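Local coordinates for Lmo0547 protein (Listeria monocytogenes, PDB 4R9N) that probably regulates transcription as a member of the SorC/DeoR family, the crystallised part being its putative sugar-binding domain, at residues K61-F66 / M147-V152; I80-G85 / H95-C100; Y113-A118 / N132-E137; S153-H158 / V181-S186; N185-T190 / E199-V204. All coordinates share one frame; numbering follows the deposited sequence. Where two conformers were deposited one is given.

How the contacts relate
Contacts 1 and 2 pack helices on the central parallel sheet; contacts 3 to 5 lie among the loops, a helix and the small antiparallel sheet beyond its strand ends. Contacts 1 and 2, with centres about 10 Å apart, touch through Ile-63 and Ile-99. The centre of contact 3 is about 11 Å from that of contact 2, and the two are joined by a hydrogen bond of 2.9 Å from Leu-114 N to Asn-97 OD1. Contacts 4 and 5 share Asn-185 and Ser-186 in the turn of the antiparallel pair. That turn returns to contact 2, where Asn-185 ND2 hydrogen-bonds to Leu-83 O, 3.0 Å away. Contact 4 also meets contact 1, with Ile-184 against Val-150 and Val-152.

Contact 1 of 5, residues K61-F66 / M147-V152; sequences KTIRKF and MAIVGV
In this Rossmann-like domain, helix 61-69 is the connection of a beta-alpha-beta crossover between strands 54-57 and 79-82, and its residues Ile-63 and Phe-66 lean on Ile-149 to Gly-151 of the neighbouring strand 147-151. The helix and strand segments approach to 7.9 Å between axes and run at 130° to each other. Ile-63 does its work with the end of its longer branch. CG1 stands anti to the carbonyl carbon (chi1 -68°), and an extended chi2 (165°) carries CD1 out onto the strand backbone, 3.5 Å from Gly-151 N. The same methyl lies 3.7 Å from Val-150 C and also meets Ile-149 O. One turn on, the side chains of Phe-66 and Ile-149 come at each other from opposite directions. Phe-66 CZ is 3.7 Å from Ile-149 CD1, a methyl that sits obliquely to the ring. Between these two contacts the isoleucines approach more loosely, Ile-63 CG1 being 4.4 Å from Ile-149 CG2. Helix 30-49 continues the packing, Leu-45 touching Phe-66, while Ile-99 of helix 96-107 lies against Ile-63. Backbone bonds of Ile-149 go to Gly-56 and Ser-58 within the sheet. The joint is van der Waals packing of apolar side chains on each other and, where the end of Ile-63 lies on the backbone at Gly-151, on the strand itself, with directional bonding left to the sheet.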
# COMPACT_ATOMS: atom_id res chain seq x y z
N LYS A 61 -1.04 -7.12 -5.60
CA LYS A 61 -0.45 -7.34 -6.88
C LYS A 61 0.54 -6.27 -7.29
O LYS A 61 1.56 -6.60 -7.88
CB LYS A 61 -1.51 -7.50 -8.00
CG LYS A 61 -2.34 -8.77 -7.86
CD LYS A 61 -3.48 -8.84 -8.89
CE LYS A 61 -4.09 -10.21 -8.82
NZ LYS A 61 -5.20 -10.39 -9.79
N THR A 62 0.22 -5.00 -7.05
CA THR A 62 1.10 -3.94 -7.47
C THR A 62 2.46 -3.95 -6.70
O THR A 62 3.57 -3.84 -7.27
CB THR A 62 0.39 -2.58 -7.31
OG1 THR A 62 -0.83 -2.54 -8.09
CG2 THR A 62 1.25 -1.54 -7.78
N ILE A 63 2.38 -4.11 -5.41
CA ILE A 63 3.60 -4.26 -4.60
C ILE A 63 4.39 -5.55 -4.96
O ILE A 63 5.61 -5.53 -4.93
CB ILE A 63 3.23 -4.19 -3.13
CG1 ILE A 63 2.76 -2.74 -2.84
CG2 ILE A 63 4.44 -4.46 -2.24
CD1 ILE A 63 2.07 -2.66 -1.56
N ARG A 64 3.69 -6.64 -5.25
CA ARG A 64 4.37 -7.87 -5.72
C ARG A 64 5.22 -7.58 -6.99
O ARG A 64 6.39 -7.94 -7.08
CB ARG A 64 3.38 -8.97 -5.91
CG ARG A 64 3.99 -10.22 -6.51
CD ARG A 64 4.70 -10.96 -5.39
NE ARG A 64 6.10 -10.74 -5.44
CZ ARG A 64 6.98 -11.26 -4.61
NH1 ARG A 64 8.26 -11.01 -4.88
NH2 ARG A 64 6.62 -11.97 -3.54
N LYS A 65 4.63 -6.88 -7.97
CA LYS A 65 5.36 -6.48 -9.14
C LYS A 65 6.58 -5.58 -8.82
O LYS A 65 7.67 -5.76 -9.35
CB LYS A 65 4.39 -5.82 -10.15
CG LYS A 65 3.48 -6.82 -10.84
CD LYS A 65 2.38 -6.17 -11.66
CE LYS A 65 1.47 -7.23 -12.34
NZ LYS A 65 2.26 -8.05 -13.30
N PHE A 66 6.36 -4.59 -7.98
CA PHE A 66 7.46 -3.73 -7.48
C PHE A 66 8.58 -4.58 -6.95
O PHE A 66 9.75 -4.39 -7.26
CB PHE A 66 6.90 -2.78 -6.44
CG PHE A 66 7.93 -2.07 -5.62
CD1 PHE A 66 8.58 -0.94 -6.11
CD2 PHE A 66 8.22 -2.50 -4.34
CE1 PHE A 66 9.50 -0.27 -5.32
CE2 PHE A 66 9.14 -1.84 -3.57
CZ PHE A 66 9.79 -0.72 -4.08
N MSE A 147 9.68 4.78 6.52
CA MSE A 147 8.87 4.88 5.31
C MSE A 147 8.05 3.69 5.08
O MSE A 147 8.44 2.59 5.47
CB MSE A 147 9.92 5.01 4.17
CG MSE A 147 9.57 4.67 2.76
SE MSE A 147 11.33 4.81 1.74
CE MSE A 147 10.19 4.50 0.32
N ALA A 148 6.95 3.84 4.32
CA ALA A 148 6.07 2.67 4.06
C ALA A 148 5.68 2.71 2.58
O ALA A 148 5.53 3.81 2.04
CB ALA A 148 4.85 2.71 4.94
N ILE A 149 5.53 1.56 1.96
CA ILE A 149 5.07 1.46 0.59
C ILE A 149 3.76 0.70 0.62
O ILE A 149 3.68 -0.43 1.13
CB ILE A 149 6.06 0.75 -0.29
CG1 ILE A 149 7.38 1.55 -0.23
CG2 ILE A 149 5.49 0.57 -1.73
CD1 ILE A 149 8.53 0.91 -0.99
N VAL A 150 2.72 1.31 0.04
CA VAL A 150 1.37 0.73 0.06
C VAL A 150 0.77 0.81 -1.35
O VAL A 150 1.20 1.63 -2.19
CB VAL A 150 0.43 1.43 1.08
CG1 VAL A 150 0.97 1.35 2.47
CG2 VAL A 150 0.18 2.86 0.66
N GLY A 151 -0.20 -0.06 -1.61
CA GLY A 151 -1.11 0.07 -2.77
C GLY A 151 -2.41 0.75 -2.36
O GLY A 151 -2.78 0.81 -1.20
N VAL A 152 -3.19 1.20 -3.33
CA VAL A 152 -4.50 1.74 -3.03
C VAL A 152 -5.48 0.92 -3.89
O VAL A 152 -5.24 0.70 -5.08
CB VAL A 152 -4.66 3.24 -3.36
CG1 VAL A 152 -6.06 3.73 -2.97
CG2 VAL A 152 -3.60 4.05 -2.68

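Contact 2 of 5, residues I80-G85 / H95-C100; sequences IIPLIG and HSNQIC
Ser-96, the first helical residue after His-95 at the N-cap position, presses closely on Pro-82. Its OG lies anti to the backbone N (chi1 -164°), which brings it 3.1 Å from Pro-82 CB while it hydrogen-bonds to the backbone oxygen of Ser-58. The neighbouring CB of Ser-96 rests 3.5 Å from Ile-84 O and also touches Ile-84 CG2. The backbone of Ser-96 is reached through water: a molecule accepts from Ser-96 N at 3.0 Å and donates to Gly-85 O at 2.8 Å. A second water repeats the pattern one residue later, accepting from Asn-97 N at 3.0 Å and donating to Ile-84 O at 2.9 Å. Two N-H groups of the first helical turn are thus satisfied by solvent bridging to the loop that leaves the strand. This is the start of a beta-alpha-beta crossover from strand 79-82 through helix 96-107 to strand 110-111, and the strand and helix segments run almost antiparallel, at 167°. The side chain of Asn-97 crosses the proline ring at a slant, its OD1 3.4 Å from Pro-82 CG. That oxygen is bonded to Leu-114 N, and ND2 to Gly-86 O. One turn beyond Ser-96, Cys-100, in one of its two deposited conformers, lays SG against Ile-80 CG2 at 3.7 Å and against Pro-82 on the strand.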
# COMPACT_ATOMS: atom_id res chain seq x y z
N ILE A 80 13.19 -4.54 7.20
CA ILE A 80 11.89 -4.53 6.47
C ILE A 80 10.82 -5.21 7.32
O ILE A 80 11.06 -6.33 7.85
CB ILE A 80 12.03 -5.28 5.13
CG1 ILE A 80 13.18 -4.72 4.35
CG2 ILE A 80 10.75 -5.15 4.28
CD1 ILE A 80 13.44 -5.53 3.09
N ILE A 81 9.68 -4.54 7.46
CA ILE A 81 8.60 -4.95 8.35
C ILE A 81 7.29 -5.06 7.55
O ILE A 81 6.85 -4.08 6.92
CB ILE A 81 8.33 -3.90 9.43
CG1 ILE A 81 9.62 -3.42 10.10
CG2 ILE A 81 7.28 -4.38 10.44
CD1 ILE A 81 10.20 -4.43 11.04
N PRO A 82 6.60 -6.21 7.64
CA PRO A 82 5.28 -6.33 6.98
C PRO A 82 4.26 -5.55 7.80
O PRO A 82 4.34 -5.55 9.07
CB PRO A 82 5.01 -7.87 7.01
CG PRO A 82 5.84 -8.36 8.08
CD PRO A 82 7.05 -7.48 8.21
N LEU A 83 3.37 -4.85 7.12
CA LEU A 83 2.42 -3.99 7.79
C LEU A 83 1.05 -4.69 7.93
O LEU A 83 0.10 -4.07 8.41
CB LEU A 83 2.26 -2.70 7.05
CG LEU A 83 3.53 -1.87 7.00
CD1 LEU A 83 3.32 -0.63 6.15
CD2 LEU A 83 4.06 -1.53 8.35
N ILE A 84 0.94 -5.94 7.47
CA ILE A 84 -0.35 -6.65 7.49
C ILE A 84 -0.01 -8.14 7.56
O ILE A 84 1.00 -8.54 7.03
CB ILE A 84 -1.22 -6.35 6.26
CG1 ILE A 84 -2.56 -7.09 6.41
CG2 ILE A 84 -0.56 -6.66 4.93
CD1 ILE A 84 -3.63 -6.41 5.73
N GLY A 85 -0.82 -8.93 8.26
CA GLY A 85 -0.58 -10.37 8.37
C GLY A 85 -0.92 -11.15 7.08
O GLY A 85 -1.31 -10.58 6.13
N HIS A 95 1.24 -11.96 -0.35
CA HIS A 95 1.29 -11.68 1.09
C HIS A 95 2.49 -10.92 1.48
O HIS A 95 3.59 -11.17 0.94
CB HIS A 95 1.33 -13.00 1.87
CG HIS A 95 0.07 -13.78 1.75
ND1 HIS A 95 -0.23 -14.85 2.57
CD2 HIS A 95 -0.98 -13.65 0.91
CE1 HIS A 95 -1.41 -15.34 2.25
NE2 HIS A 95 -1.89 -14.62 1.25
N SER A 96 2.26 -9.98 2.37
CA SER A 96 3.28 -9.06 2.87
C SER A 96 4.53 -9.84 3.33
O SER A 96 5.62 -9.46 3.00
CB SER A 96 2.71 -8.30 4.04
OG SER A 96 3.48 -7.17 4.37
N ASN A 97 4.35 -10.94 4.05
CA ASN A 97 5.51 -11.68 4.56
C ASN A 97 6.47 -12.18 3.51
O ASN A 97 7.68 -12.07 3.68
CB ASN A 97 5.10 -12.88 5.42
CG ASN A 97 4.58 -12.47 6.79
OD1 ASN A 97 5.21 -11.68 7.49
ND2 ASN A 97 3.49 -13.09 7.23
N GLN A 98 5.93 -12.77 2.45
CA GLN A 98 6.70 -13.28 1.36
C GLN A 98 7.34 -12.14 0.55
O GLN A 98 8.50 -12.25 0.13
CB GLN A 98 5.86 -14.09 0.40
CG GLN A 98 6.66 -14.70 -0.75
CD GLN A 98 7.57 -15.84 -0.32
OE1 GLN A 98 7.16 -16.72 0.47
NE2 GLN A 98 8.81 -15.84 -0.81
N ILE A 99 6.59 -11.04 0.34
CA ILE A 99 7.16 -9.87 -0.32
C ILE A 99 8.39 -9.30 0.46
O ILE A 99 9.45 -8.98 -0.10
CB ILE A 99 6.10 -8.77 -0.57
CG1 ILE A 99 5.06 -9.26 -1.61
CG2 ILE A 99 6.74 -7.50 -1.06
CD1 ILE A 99 3.78 -8.46 -1.57
N CYS A 100 8.20 -9.16 1.77
CA CYS A 100 9.24 -8.66 2.65
C CYS A 100 10.47 -9.55 2.60
O CYS A 100 11.61 -9.05 2.59
CB CYS A 100 8.78 -8.47 4.10
SG CYS A 100 7.66 -7.10 4.30
O HOH W 1 1.69 -10.96 5.50
O HOH W 2 -0.47 -9.92 3.54

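Contact 3 of 5, residues Y113-A118 / N132-E137; sequences YLYAPA and NKYISE
Ile-135 turns its longer branch into the loop at Tyr-115 and Ala-116, where the chain leaving strand 110-111 meets the first turn of helix 133-143. CD1 lies 3.4 Å from Tyr-115 O and 4.0 Å from Ala-116 CB, while its other branch, CG2, faces Leu-114 CD1 at 4.3 Å. Leu-129 of helix 123-131 also touches Ile-135. Beside it, Tyr-134 swings its CG anti to the backbone N (chi1 -172°) and its ring runs out from the helix toward the 113-118 loop, where, in the conformer given for Tyr-113, OH accepts a straight but weak bond from Tyr-113 N at 3.4 Å. The rings of Tyr-134 and Tyr-115 are modelled oblique to each other, with planes at 39° and centroids 4.9 Å apart, but their nearest carbons are placed too close and this meeting is doubtful. Tyr-115 occupies the centre of an inverse gamma turn, closed by a weak bond of 2.9 Å from Ala-116 N to Leu-114 O. Asn-132 caps the N-terminus of helix 133-143, its OD1 accepting from Ile-135 N at 3.0 Å. With one weak polar bond across it, the contact is held chiefly by apolar fit: Ile-135 and Leu-114 supply the buried part, and the tyrosines the more exposed margin.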
# COMPACT_ATOMS: atom_id res chain seq x y z
N TYR A 113 8.75 -11.06 10.56
CA TYR A 113 7.62 -11.86 10.02
C TYR A 113 6.43 -11.55 10.91
O TYR A 113 6.59 -11.48 12.12
CB TYR A 113 7.98 -13.35 10.13
CG TYR A 113 7.14 -14.28 9.27
CD1 TYR A 113 7.42 -14.46 7.92
CD2 TYR A 113 6.06 -15.02 9.82
CE1 TYR A 113 6.65 -15.34 7.15
CE2 TYR A 113 5.28 -15.86 9.04
CZ TYR A 113 5.60 -15.99 7.70
OH TYR A 113 4.83 -16.74 6.90
N LEU A 114 5.26 -11.40 10.33
CA LEU A 114 4.08 -11.15 11.11
C LEU A 114 3.41 -12.51 11.23
O LEU A 114 2.81 -12.96 10.33
CB LEU A 114 3.23 -10.05 10.45
CG LEU A 114 2.16 -9.39 11.24
CD1 LEU A 114 2.54 -9.14 12.71
CD2 LEU A 114 1.75 -8.10 10.58
N TYR A 115 3.62 -13.17 12.37
CA TYR A 115 3.11 -14.51 12.63
C TYR A 115 1.55 -14.54 12.87
O TYR A 115 1.11 -14.84 14.02
CB TYR A 115 3.95 -15.08 13.83
CG TYR A 115 5.46 -15.36 13.51
CD1 TYR A 115 5.83 -16.18 12.45
CD2 TYR A 115 6.48 -14.83 14.27
CE1 TYR A 115 7.16 -16.44 12.14
CE2 TYR A 115 7.84 -15.08 13.96
CZ TYR A 115 8.18 -15.88 12.89
OH TYR A 115 9.50 -16.15 12.54
N ALA A 116 0.72 -14.22 11.84
CA ALA A 116 -0.76 -14.07 12.05
C ALA A 116 -1.49 -13.90 10.74
O ALA A 116 -0.88 -13.46 9.76
CB ALA A 116 -1.04 -12.88 12.97
N PRO A 117 -2.79 -14.25 10.70
CA PRO A 117 -3.60 -13.97 9.49
C PRO A 117 -3.94 -12.48 9.34
O PRO A 117 -3.96 -11.76 10.34
CB PRO A 117 -4.91 -14.75 9.74
CG PRO A 117 -4.76 -15.43 11.00
CD PRO A 117 -3.63 -14.83 11.77
N ALA A 118 -4.24 -11.99 8.13
CA ALA A 118 -4.66 -10.61 7.99
C ALA A 118 -6.01 -10.29 8.61
O ALA A 118 -6.23 -9.19 9.14
CB ALA A 118 -4.73 -10.26 6.50
N ASN A 132 -0.51 -11.50 21.60
CA ASN A 132 0.73 -12.30 21.70
C ASN A 132 1.94 -11.37 21.52
O ASN A 132 1.89 -10.45 20.68
CB ASN A 132 0.78 -13.39 20.61
CG ASN A 132 2.21 -13.87 20.32
OD1 ASN A 132 2.87 -13.39 19.42
ND2 ASN A 132 2.69 -14.80 21.12
N LYS A 133 3.03 -11.64 22.26
CA LYS A 133 4.17 -10.69 22.25
C LYS A 133 5.00 -10.59 20.97
O LYS A 133 5.49 -9.53 20.67
CB LYS A 133 5.10 -10.91 23.45
CG LYS A 133 6.04 -12.09 23.32
CD LYS A 133 6.39 -12.70 24.68
CE LYS A 133 5.24 -13.55 25.22
NZ LYS A 133 5.55 -14.12 26.57
N TYR A 134 5.22 -11.65 20.20
CA TYR A 134 5.97 -11.39 18.96
C TYR A 134 5.07 -10.70 17.95
O TYR A 134 5.56 -9.83 17.23
CB TYR A 134 6.80 -12.57 18.41
CG TYR A 134 7.76 -12.25 17.20
CD1 TYR A 134 9.09 -11.75 17.34
CD2 TYR A 134 7.34 -12.51 15.92
CE1 TYR A 134 9.91 -11.50 16.19
CE2 TYR A 134 8.13 -12.27 14.79
CZ TYR A 134 9.41 -11.78 14.89
OH TYR A 134 10.07 -11.62 13.63
N ILE A 135 3.77 -10.98 17.93
CA ILE A 135 2.89 -10.23 17.03
C ILE A 135 2.86 -8.75 17.42
O ILE A 135 3.04 -7.85 16.59
CB ILE A 135 1.49 -10.79 17.09
CG1 ILE A 135 1.53 -12.18 16.47
CG2 ILE A 135 0.53 -9.89 16.38
CD1 ILE A 135 0.30 -12.98 16.72
N SER A 136 2.64 -8.50 18.71
CA SER A 136 2.59 -7.13 19.19
C SER A 136 3.91 -6.40 18.85
O SER A 136 3.89 -5.26 18.46
CB SER A 136 2.35 -7.06 20.71
OG SER A 136 2.18 -5.69 21.08
N GLU A 137 5.06 -7.05 19.01
CA GLU A 137 6.29 -6.34 18.73
C GLU A 137 6.48 -6.00 17.26
O GLU A 137 6.96 -4.90 16.94
CB GLU A 137 7.54 -7.03 19.25
CG GLU A 137 8.86 -6.44 18.71
CD GLU A 137 9.15 -4.92 18.95
OE1 GLU A 137 8.25 -4.05 19.18
OE2 GLU A 137 10.35 -4.56 18.86

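Contact 4 of 5, residues S153-H158 / V181-S186; sequences SSPYNH and VGDINS
Asp-183 folds its side chain back over Ser-153, its partner across the contact. CB packs against the ring of Phe-188, and CG then stands between the backbone N and the carbonyl carbon (chi1 60°), turned toward Ser-153 CB and O. At the end of the carboxylate, OD1 lies 3.4 Å from Ser-153 O, an approach of two acceptors and not a bond. OD1 also meets Pro-155 CD at 3.8 Å, the proline and the aspartate passing in opposite directions. The other oxygen, OD2, lies 4.0 Å from Ser-153 CB. The two backbones form a single antiparallel bridge, a hydrogen-bonded pair. Ser-153 N gives a nearly straight bond of 3.0 Å to Asp-183 O, in the carbonyl plane. In return Asp-183 N donates to Ser-153 O at 2.8 Å, but from 38° out of that carbonyl's plane. Strand 180-184 is one arm of a beta hairpin with 187-190, and Val-181 and Gly-182 both face Phe-189 as a classic beta bulge. The loop following strand 147-151 thereby borders the hairpin on its other side. Further along, a water accepts from Ser-154 OG at 3.1 Å and donates to Val-181 O at 2.6 Å. Pro-155 CG sits over the centre of the Tyr-156 ring, 3.6 Å above it, and that ring makes a cation-pi contact with Arg-176.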
# COMPACT_ATOMS: atom_id res chain seq x y z
N SER A 153 -6.55 0.43 -3.31
CA SER A 153 -7.47 -0.37 -4.11
C SER A 153 -8.91 0.02 -3.87
O SER A 153 -9.21 0.84 -3.03
CB SER A 153 -7.24 -1.86 -3.81
OG SER A 153 -8.01 -2.63 -4.74
N SER A 154 -9.79 -0.55 -4.69
CA SER A 154 -11.21 -0.30 -4.58
C SER A 154 -11.76 -1.69 -4.42
O SER A 154 -11.39 -2.55 -5.21
CB SER A 154 -11.74 0.35 -5.86
OG SER A 154 -13.16 0.30 -5.90
N PRO A 155 -12.65 -1.92 -3.44
CA PRO A 155 -13.18 -3.24 -3.27
C PRO A 155 -14.22 -3.65 -4.32
O PRO A 155 -14.71 -4.73 -4.22
CB PRO A 155 -13.90 -3.16 -1.92
CG PRO A 155 -14.39 -1.75 -1.86
CD PRO A 155 -13.25 -0.97 -2.48
N TYR A 156 -14.52 -2.79 -5.29
CA TYR A 156 -15.67 -2.99 -6.18
C TYR A 156 -15.24 -3.45 -7.57
O TYR A 156 -14.06 -3.53 -7.88
CB TYR A 156 -16.46 -1.69 -6.28
CG TYR A 156 -16.90 -1.14 -4.96
CD1 TYR A 156 -17.62 -1.95 -4.03
CD2 TYR A 156 -16.55 0.16 -4.57
CE1 TYR A 156 -18.00 -1.45 -2.77
CE2 TYR A 156 -16.94 0.66 -3.32
CZ TYR A 156 -17.68 -0.15 -2.42
OH TYR A 156 -18.05 0.35 -1.17
N ASN A 157 -16.21 -3.74 -8.43
CA ASN A 157 -15.92 -4.23 -9.80
C ASN A 157 -14.79 -5.29 -9.87
O ASN A 157 -13.76 -5.08 -10.52
CB ASN A 157 -15.67 -3.08 -10.82
CG ASN A 157 -15.44 -1.72 -10.17
OD1 ASN A 157 -16.39 -0.96 -9.96
ND2 ASN A 157 -14.18 -1.39 -9.87
N HIS A 158 -15.02 -6.42 -9.20
CA HIS A 158 -14.16 -7.62 -9.28
C HIS A 158 -12.66 -7.38 -8.97
O HIS A 158 -11.78 -7.60 -9.81
CB HIS A 158 -14.39 -8.36 -10.61
CG HIS A 158 -15.81 -8.84 -10.78
ND1 HIS A 158 -16.49 -9.50 -9.77
CD2 HIS A 158 -16.67 -8.75 -11.82
CE1 HIS A 158 -17.71 -9.79 -10.19
NE2 HIS A 158 -17.85 -9.35 -11.43
N VAL A 181 -15.18 3.93 -0.14
CA VAL A 181 -14.66 4.25 -1.47
C VAL A 181 -13.33 3.61 -1.82
O VAL A 181 -12.97 3.54 -2.97
CB VAL A 181 -14.55 5.76 -1.71
CG1 VAL A 181 -15.91 6.38 -1.52
CG2 VAL A 181 -13.51 6.41 -0.82
N GLY A 182 -12.57 3.14 -0.82
CA GLY A 182 -11.29 2.50 -1.14
C GLY A 182 -10.72 1.73 0.03
O GLY A 182 -11.29 1.69 1.14
N ASP A 183 -9.59 1.10 -0.22
CA ASP A 183 -8.83 0.47 0.87
C ASP A 183 -7.32 0.64 0.70
O ASP A 183 -6.84 0.74 -0.39
CB ASP A 183 -9.19 -0.98 1.10
CG ASP A 183 -8.97 -1.87 -0.08
OD1 ASP A 183 -9.78 -1.81 -1.04
OD2 ASP A 183 -8.04 -2.72 -0.03
N ILE A 184 -6.63 0.73 1.81
CA ILE A 184 -5.16 0.77 1.88
C ILE A 184 -4.83 -0.17 3.04
O ILE A 184 -5.42 -0.03 4.14
CB ILE A 184 -4.60 2.22 2.16
CG1 ILE A 184 -4.74 3.10 0.92
CG2 ILE A 184 -3.14 2.15 2.58
CD1 ILE A 184 -4.42 4.56 1.17
N ASN A 185 -3.95 -1.15 2.81
CA ASN A 185 -3.50 -2.07 3.86
C ASN A 185 -4.71 -2.77 4.51
O ASN A 185 -4.72 -3.00 5.70
CB ASN A 185 -2.63 -1.35 4.90
CG ASN A 185 -1.71 -2.28 5.63
OD1 ASN A 185 -1.05 -3.15 5.00
ND2 ASN A 185 -1.62 -2.11 6.95
N SER A 186 -5.67 -3.15 3.65
CA SER A 186 -6.91 -3.80 4.05
C SER A 186 -7.73 -3.02 5.09
O SER A 186 -8.51 -3.62 5.85
CB SER A 186 -6.66 -5.19 4.62
OG SER A 186 -7.88 -5.91 4.82
O HOH W 3 -14.12 3.19 -5.23

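Contact 5 of 5, residues N185-T190 / E199-V204; sequences NSRFFT and EINTHV
Asn-201, in the short, weakly bonded helix 199-202, fastens itself to both backbone polar groups of Phe-188, the tight half of the contact. Phe-188 N donates to Asn-201 OD1 at 2.9 Å, nearly straight at 175°. Asn-201 ND2 returns a bond to Phe-188 O, also 2.9 Å and on a lone pair of that oxygen. OD1 sits at the edge of the Phe-188 ring, 3.5 Å from CD2. Ile-200 CG2 of the same helix adds an oblique methyl contact to Phe-188 CE2 at 3.7 Å. On the more exposed side, at Arg-187, atoms still touch but directional bonding across the contact ceases. Asn-201 O lies over a face of the guanidinium, 3.2 Å from NH1 but badly angled for a hydrogen bond; NH1 pairs with Glu-195 and NH2 with Gly-206 O. The carboxamide thus pairs with Phe-188 much as a neighbouring peptide would, beside its backbone bonding with Ala-196, while the other end is van der Waals contact of Val-204 with Arg-187 and Ser-186, whose buried O is left without a partner.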
# COMPACT_ATOMS: atom_id res chain seq x y z
N ASN A 185 -3.95 -1.15 2.81
CA ASN A 185 -3.50 -2.07 3.86
C ASN A 185 -4.71 -2.77 4.51
O ASN A 185 -4.72 -3.00 5.70
CB ASN A 185 -2.63 -1.35 4.90
CG ASN A 185 -1.71 -2.28 5.63
OD1 ASN A 185 -1.05 -3.15 5.00
ND2 ASN A 185 -1.62 -2.11 6.95
N SER A 186 -5.67 -3.15 3.65
CA SER A 186 -6.91 -3.80 4.05
C SER A 186 -7.73 -3.02 5.09
O SER A 186 -8.51 -3.62 5.85
CB SER A 186 -6.66 -5.19 4.62
OG SER A 186 -7.88 -5.91 4.82
N ARG A 187 -7.59 -1.70 5.11
CA ARG A 187 -8.47 -0.83 5.89
C ARG A 187 -9.31 -0.02 4.88
O ARG A 187 -8.75 0.63 4.00
CB ARG A 187 -7.69 0.11 6.78
CG ARG A 187 -6.81 -0.55 7.77
CD ARG A 187 -7.55 -1.48 8.73
NE ARG A 187 -6.66 -1.99 9.75
CZ ARG A 187 -6.74 -1.76 11.07
NH1 ARG A 187 -7.70 -0.95 11.61
NH2 ARG A 187 -5.83 -2.30 11.84
N PHE A 188 -10.63 -0.10 5.03
CA PHE A 188 -11.65 0.42 4.09
C PHE A 188 -12.12 1.76 4.56
O PHE A 188 -12.55 1.88 5.70
CB PHE A 188 -12.78 -0.59 4.08
CG PHE A 188 -12.37 -1.86 3.47
CD1 PHE A 188 -12.37 -2.00 2.08
CD2 PHE A 188 -11.91 -2.93 4.25
CE1 PHE A 188 -11.94 -3.17 1.48
CE2 PHE A 188 -11.46 -4.08 3.64
CZ PHE A 188 -11.49 -4.21 2.27
N PHE A 189 -11.97 2.78 3.72
CA PHE A 189 -12.23 4.14 4.10
C PHE A 189 -13.33 4.77 3.26
O PHE A 189 -13.62 4.38 2.14
CB PHE A 189 -10.95 5.01 4.07
CG PHE A 189 -10.23 4.98 2.75
CD1 PHE A 189 -9.21 4.03 2.52
CD2 PHE A 189 -10.54 5.87 1.75
CE1 PHE A 189 -8.47 4.05 1.31
CE2 PHE A 189 -9.84 5.87 0.53
CZ PHE A 189 -8.77 4.97 0.32
N THR A 190 -14.00 5.71 3.89
CA THR A 190 -14.99 6.56 3.27
C THR A 190 -14.34 7.72 2.52
O THR A 190 -13.13 7.85 2.51
CB THR A 190 -15.96 7.09 4.34
OG1 THR A 190 -15.22 7.61 5.45
CG2 THR A 190 -16.84 5.94 4.86
N GLU A 199 -17.31 -4.00 10.66
CA GLU A 199 -16.68 -5.19 11.23
C GLU A 199 -15.32 -5.52 10.67
O GLU A 199 -14.38 -5.74 11.43
CB GLU A 199 -17.61 -6.41 11.03
CG GLU A 199 -17.05 -7.74 11.57
CD GLU A 199 -16.39 -8.65 10.52
OE1 GLU A 199 -16.63 -8.51 9.31
OE2 GLU A 199 -15.63 -9.55 10.94
N ILE A 200 -15.21 -5.60 9.35
CA ILE A 200 -13.94 -5.93 8.71
C ILE A 200 -12.76 -5.10 9.29
O ILE A 200 -11.73 -5.66 9.64
CB ILE A 200 -13.99 -5.84 7.15
CG1 ILE A 200 -14.84 -7.01 6.58
CG2 ILE A 200 -12.58 -5.93 6.59
CD1 ILE A 200 -14.80 -7.14 5.07
N ASN A 201 -12.91 -3.79 9.39
CA ASN A 201 -11.82 -2.92 9.85
C ASN A 201 -11.36 -3.25 11.26
O ASN A 201 -10.17 -3.05 11.57
CB ASN A 201 -12.14 -1.42 9.77
CG ASN A 201 -12.11 -0.89 8.33
OD1 ASN A 201 -11.48 -1.53 7.44
ND2 ASN A 201 -12.89 0.17 8.06
N THR A 202 -12.26 -3.73 12.11
CA THR A 202 -11.88 -4.04 13.47
C THR A 202 -11.31 -5.45 13.61
O THR A 202 -10.93 -5.87 14.73
CB THR A 202 -13.09 -3.90 14.43
OG1 THR A 202 -14.10 -4.81 14.02
CG2 THR A 202 -13.62 -2.47 14.44
N HIS A 203 -11.30 -6.24 12.55
CA HIS A 203 -10.81 -7.61 12.59
C HIS A 203 -9.52 -7.83 11.78
O HIS A 203 -9.06 -8.94 11.57
CB HIS A 203 -11.95 -8.56 12.19
CG HIS A 203 -13.03 -8.66 13.24
ND1 HIS A 203 -13.96 -7.65 13.45
CD2 HIS A 203 -13.29 -9.60 14.16
CE1 HIS A 203 -14.75 -7.99 14.46
NE2 HIS A 203 -14.40 -9.19 14.88
N VAL A 204 -8.88 -6.74 11.34
CA VAL A 204 -7.68 -6.85 10.55
C VAL A 204 -6.44 -6.76 11.48
O VAL A 204 -6.38 -5.88 12.34
CB VAL A 204 -7.65 -5.73 9.49
CG1 VAL A 204 -6.28 -5.64 8.81
CG2 VAL A 204 -8.70 -5.99 8.41